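Local coordinates for 1-deoxy-D-xylulose 5-phosphate reductoisomerase (Zymomonas mobilis, PDB 1R0K), which catalyses the NADPH-dependent rearrangement and reduction of 1-deoxy-D-xylulose 5-phosphate to 2-C-methyl-D-erythritol 4-phosphate, a divalent-metal-dependent early step of isoprenoid biosynthesis, at residues L146-S151 with A155-F160; I270-T273 with K278-E281. All coordinates share one frame; numbering follows the deposited sequence.

Contact 1: L146-S151 with A155-F160; sequences LLPVDS and AIFQCF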
loop_
_atom_site.group_PDB
_atom_site.type_symbol
_atom_site.label_atom_id
_atom_site.label_comp_id
_atom_site.label_asym_id
_atom_site.label_seq_id
_atom_site.Cartn_x
_atom_site.Cartn_y
_atom_site.Cartn_z
ATOM N N LEU B 146 13.549 12.613 -8.637
ATOM C CA LEU B 146 13.494 11.499 -9.582
ATOM C C LEU B 146 12.313 10.573 -9.280
ATOM O O LEU B 146 12.225 10.003 -8.190
ATOM C CB LEU B 146 14.803 10.705 -9.521
ATOM C CG LEU B 146 14.962 9.621 -10.580
ATOM C CD1 LEU B 146 15.133 10.273 -11.941
ATOM C CD2 LEU B 146 16.165 8.746 -10.243
ATOM N N LEU B 147 11.410 10.426 -10.245
ATOM C CA LEU B 147 10.238 9.581 -10.061
ATOM C C LEU B 147 10.230 8.456 -11.091
ATOM O O LEU B 147 10.137 8.705 -12.290
ATOM C CB LEU B 147 8.969 10.428 -10.195
ATOM C CG LEU B 147 8.939 11.673 -9.299
ATOM C CD1 LEU B 147 7.794 12.599 -9.716
ATOM C CD2 LEU B 147 8.801 11.248 -7.837
ATOM N N PRO B 148 10.334 7.197 -10.629
ATOM C CA PRO B 148 10.341 6.031 -11.523
ATOM C C PRO B 148 8.970 5.803 -12.154
ATOM O O PRO B 148 7.952 5.807 -11.463
ATOM C CB PRO B 148 10.758 4.895 -10.601
ATOM C CG PRO B 148 10.126 5.304 -9.279
ATOM C CD PRO B 148 10.431 6.786 -9.215
ATOM N N VAL B 149 8.966 5.578 -13.464
ATOM C CA VAL B 149 7.732 5.389 -14.221
ATOM C C VAL B 149 7.236 3.953 -14.388
ATOM O O VAL B 149 6.029 3.705 -14.360
ATOM C CB VAL B 149 7.877 6.022 -15.621
ATOM C CG1 VAL B 149 6.664 5.689 -16.489
ATOM C CG2 VAL B 149 8.030 7.532 -15.481
ATOM N N ASP B 150 8.152 3.008 -14.566
ATOM C CA ASP B 150 7.752 1.622 -14.768
ATOM C C ASP B 150 6.930 1.043 -13.612
ATOM O O ASP B 150 7.118 1.407 -12.453
ATOM C CB ASP B 150 8.984 0.769 -15.082
ATOM C CG ASP B 150 9.613 1.136 -16.424
ATOM O OD1 ASP B 150 8.918 1.768 -17.254
ATOM O OD2 ASP B 150 10.789 0.792 -16.661
ATOM N N SER B 151 6.021 0.133 -13.952
ATOM C CA SER B 151 5.096 -0.479 -12.997
ATOM C C SER B 151 5.602 -0.923 -11.640
ATOM O O SER B 151 5.041 -0.534 -10.621
ATOM C CB SER B 151 4.372 -1.658 -13.647
ATOM O OG SER B 151 3.582 -1.210 -14.728
ATOM N N ALA B 155 5.308 1.315 -8.179
ATOM C CA ALA B 155 4.561 0.653 -7.114
ATOM C C ALA B 155 5.398 0.682 -5.838
ATOM O O ALA B 155 4.888 0.956 -4.750
ATOM C CB ALA B 155 4.259 -0.791 -7.509
ATOM N N ILE B 156 6.687 0.382 -5.975
ATOM C CA ILE B 156 7.577 0.398 -4.818
ATOM C C ILE B 156 7.643 1.815 -4.265
ATOM O O ILE B 156 7.512 2.035 -3.061
ATOM C CB ILE B 156 8.987 -0.070 -5.193
ATOM C CG1 ILE B 156 8.934 -1.543 -5.626
ATOM C CG2 ILE B 156 9.931 0.110 -3.997
ATOM C CD1 ILE B 156 10.224 -2.064 -6.233
ATOM N N PHE B 157 7.825 2.778 -5.159
ATOM C CA PHE B 157 7.900 4.170 -4.758
ATOM C C PHE B 157 6.671 4.621 -3.945
ATOM O O PHE B 157 6.808 5.333 -2.941
ATOM C CB PHE B 157 8.069 5.045 -5.999
ATOM C CG PHE B 157 8.339 6.475 -5.684
ATOM C CD1 PHE B 157 7.300 7.329 -5.335
ATOM C CD2 PHE B 157 9.637 6.967 -5.710
ATOM C CE1 PHE B 157 7.554 8.652 -5.016
ATOM C CE2 PHE B 157 9.899 8.290 -5.392
ATOM C CZ PHE B 157 8.856 9.133 -5.044
ATOM N N GLN B 158 5.478 4.207 -4.369
ATOM C CA GLN B 158 4.246 4.586 -3.671
ATOM C C GLN B 158 4.093 3.922 -2.300
ATOM O O GLN B 158 3.283 4.352 -1.491
ATOM C CB GLN B 158 3.015 4.258 -4.528
ATOM C CG GLN B 158 2.887 5.119 -5.789
ATOM C CD GLN B 158 1.543 4.967 -6.480
ATOM O OE1 GLN B 158 0.497 4.952 -5.828
ATOM N NE2 GLN B 158 1.561 4.877 -7.810
ATOM N N CYS B 159 4.876 2.879 -2.048
ATOM C CA CYS B 159 4.822 2.152 -0.782
ATOM C C CYS B 159 6.107 2.301 0.036
ATOM O O CYS B 159 6.228 1.708 1.107
ATOM C CB CYS B 159 4.607 0.658 -1.047
ATOM S SG CYS B 159 3.136 0.246 -2.010
ATOM N N PHE B 160 7.047 3.093 -0.469
ATOM C CA PHE B 160 8.363 3.293 0.151
ATOM C C PHE B 160 8.468 4.449 1.148
ATOM O O PHE B 160 7.930 5.528 0.922
ATOM C CB PHE B 160 9.400 3.501 -0.965
ATOM C CG PHE B 160 10.831 3.384 -0.511
ATOM C CD1 PHE B 160 11.438 2.138 -0.402
ATOM C CD2 PHE B 160 11.573 4.523 -0.195
ATOM C CE1 PHE B 160 12.771 2.020 0.016
ATOM C CE2 PHE B 160 12.904 4.420 0.224
ATOM C CZ PHE B 160 13.505 3.161 0.331
#

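Contact 2: I270-T273 with K278-E281; sequences IGHT and KRME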
loop_
_atom_site.group_PDB
_atom_site.type_symbol
_atom_site.label_atom_id
_atom_site.label_comp_id
_atom_site.label_asym_id
_atom_site.label_seq_id
_atom_site.Cartn_x
_atom_site.Cartn_y
_atom_site.Cartn_z
ATOM N N ILE B 270 2.141 6.766 -14.507
ATOM C CA ILE B 270 2.540 8.028 -15.126
ATOM C C ILE B 270 1.809 9.157 -14.410
ATOM O O ILE B 270 2.417 10.154 -14.022
ATOM C CB ILE B 270 2.202 8.069 -16.647
ATOM C CG1 ILE B 270 3.080 7.075 -17.410
ATOM C CG2 ILE B 270 2.436 9.474 -17.205
ATOM C CD1 ILE B 270 2.713 6.929 -18.874
ATOM N N GLY B 271 0.501 8.987 -14.226
ATOM C CA GLY B 271 -0.288 9.997 -13.539
ATOM C C GLY B 271 0.292 10.301 -12.168
ATOM O O GLY B 271 0.249 11.438 -11.700
ATOM N N HIS B 272 0.835 9.280 -11.512
ATOM C CA HIS B 272 1.432 9.477 -10.197
ATOM C C HIS B 272 2.673 10.363 -10.294
ATOM O O HIS B 272 2.861 11.256 -9.470
ATOM C CB HIS B 272 1.797 8.120 -9.560
ATOM C CG HIS B 272 2.741 8.223 -8.397
ATOM N ND1 HIS B 272 4.109 8.298 -8.553
ATOM C CD2 HIS B 272 2.513 8.278 -7.063
ATOM C CE1 HIS B 272 4.683 8.394 -7.366
ATOM N NE2 HIS B 272 3.737 8.385 -6.445
ATOM N N THR B 273 3.513 10.131 -11.299
ATOM C CA THR B 273 4.728 10.932 -11.419
ATOM C C THR B 273 4.423 12.342 -11.901
ATOM O O THR B 273 5.119 13.290 -11.548
ATOM C CB THR B 273 5.759 10.280 -12.382
ATOM O OG1 THR B 273 5.270 10.331 -13.726
ATOM C CG2 THR B 273 6.007 8.824 -11.996
ATOM N N LYS B 278 1.122 15.639 -5.515
ATOM C CA LYS B 278 -0.334 15.565 -5.455
ATOM C C LYS B 278 -0.791 14.342 -6.241
ATOM O O LYS B 278 0.028 13.545 -6.698
ATOM C CB LYS B 278 -0.955 16.822 -6.072
ATOM C CG LYS B 278 -0.483 18.120 -5.450
ATOM C CD LYS B 278 -1.105 19.314 -6.160
ATOM C CE LYS B 278 -0.701 20.624 -5.500
ATOM N NZ LYS B 278 -1.312 21.796 -6.188
ATOM N N ARG B 279 -2.102 14.195 -6.391
ATOM C CA ARG B 279 -2.667 13.090 -7.154
ATOM C C ARG B 279 -3.608 13.700 -8.183
ATOM O O ARG B 279 -4.199 14.757 -7.944
ATOM C CB ARG B 279 -3.455 12.140 -6.245
ATOM C CG ARG B 279 -2.609 11.343 -5.268
ATOM C CD ARG B 279 -2.027 10.090 -5.905
ATOM N NE ARG B 279 -1.301 9.284 -4.921
ATOM C CZ ARG B 279 -0.909 8.028 -5.119
ATOM N NH1 ARG B 279 -1.168 7.416 -6.271
ATOM N NH2 ARG B 279 -0.262 7.376 -4.159
ATOM N N MET B 280 -3.733 13.048 -9.330
ATOM C CA MET B 280 -4.618 13.537 -10.377
ATOM C C MET B 280 -5.477 12.388 -10.859
ATOM O O MET B 280 -5.106 11.224 -10.735
ATOM C CB MET B 280 -3.814 14.078 -11.559
ATOM C CG MET B 280 -3.080 13.001 -12.343
ATOM S SD MET B 280 -1.976 13.674 -13.606
ATOM C CE MET B 280 -3.161 14.181 -14.878
ATOM N N GLU B 281 -6.633 12.710 -11.415
ATOM C CA GLU B 281 -7.488 11.664 -11.924
ATOM C C GLU B 281 -6.958 11.214 -13.285
ATOM O O GLU B 281 -6.331 11.995 -14.007
ATOM C CB GLU B 281 -8.920 12.180 -12.062
ATOM C CG GLU B 281 -9.890 11.128 -12.564
ATOM C CD GLU B 281 -11.329 11.499 -12.309
ATOM O OE1 GLU B 281 -11.744 12.594 -12.742
ATOM O OE2 GLU B 281 -12.044 10.693 -11.675
HETATM O O HOH W 1 -1.816 10.976 -9.400
HETATM O O HOH W 2 1.526 11.392 -6.828
#

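Contact 1: L146-S151 with A155-F160
The Phe157 ring meets Leu146, Leu147 and Pro148 obliquely. Pro148 CD lies 3.6 Å from Phe157 CD2, near the root of the ring, and the proline ring runs across the phenylalanine at about a right angle, its CG also touching Phe157 CB. Farther out, Leu147 CD2 meets Phe157 CZ at 3.5 Å, while Leu146 O stands 4.0 Å from Phe157 CE2. The ring also meets the rings of His162 and His272, both with inclined planes. Phe157 reaches the strand because CG is anti to the backbone N (chi1 -172°), which lays the ring along residues 146-148. With an alanine at Phe157, Leu147 CD2 and Pro148 CD would probably lose their apolar partner, leaving a gap between strand and helix. At the turn, Ala155 N donates to Ser151 O at 3.1 Å, an i to i+4 bond of the helix's first turn. Pro148 O accepts a bond from Asn154 ND2, which fastens the strand end to the same turn. Strand 145-148, at one border of the parallel Rossmann-type sheet, thus leads through Val149 and Asp150, at the N-cap position though its side chain makes no capping bond, into helix 151-159; Asp150 and Ser151, at this junction, are predicted to bind manganese and the substrate, respectively.

Contact 2: I270-T273 with K278-E281
His272 turns an edge of its imidazole to Arg279: CD2 sits over one face of the guanidinium, offset toward the rim, at 3.9 Å from Arg279 CZ, and the two planes are 73° apart. CG of His272 is anti to the backbone N (chi1 164°), carrying the ring off the helix toward the arginine. Arg279 starts with CG beside its own N, and a bend at chi2 (-84°) swings the guanidinium toward the ring. Its NH1 is held by a salt bridge to Asp254 of the second subunit, and Tyr252 of that subunit makes a cation-pi contact with the Arg279 guanidinium. Met280 has CG between its backbone N and carbonyl carbon; CG and SD of Met280 both lie 3.7 Å from Gly271 O, and SD is 4.0 Å from Gly271 CA, packing against helix backbone bare of any side chain. Two waters link the segments. One accepts from Met280 N at 2.8 Å and donates weakly to Gly271 O; the other donates to Lys278 O at 2.6 Å and to His272 O at 3.0 Å. They bridge the backbones in place of direct hydrogen bonds, of which the segments share none, while the arginine's charge is answered chiefly across the dimer interface.

Contacts 1 and 2, with centres about 12 Å apart, follow one another along the chain and meet where helix 151-159 packs on helix 267-275 and the loop after it. Gln158 OE1 and Arg279 NH1 are 3.0 Å apart in a probable hydrogen bond, and Gln158 CG packs 3.4 Å from His272 CD2. His272 of contact 2 also touches Phe157 of contact 1, CE1 to CD1 at 3.5 Å. Gln158 OE1 further bonds Ser256 of the second subunit, bringing this junction to the dimer interface. Contact 1 holds part of the predicted metal and substrate site (Asp150, Ser151), and the Ser151 side chain is about 7 Å from that of Glu221; the His272 side chain in contact 2 is about 11 Å from that of Ser151.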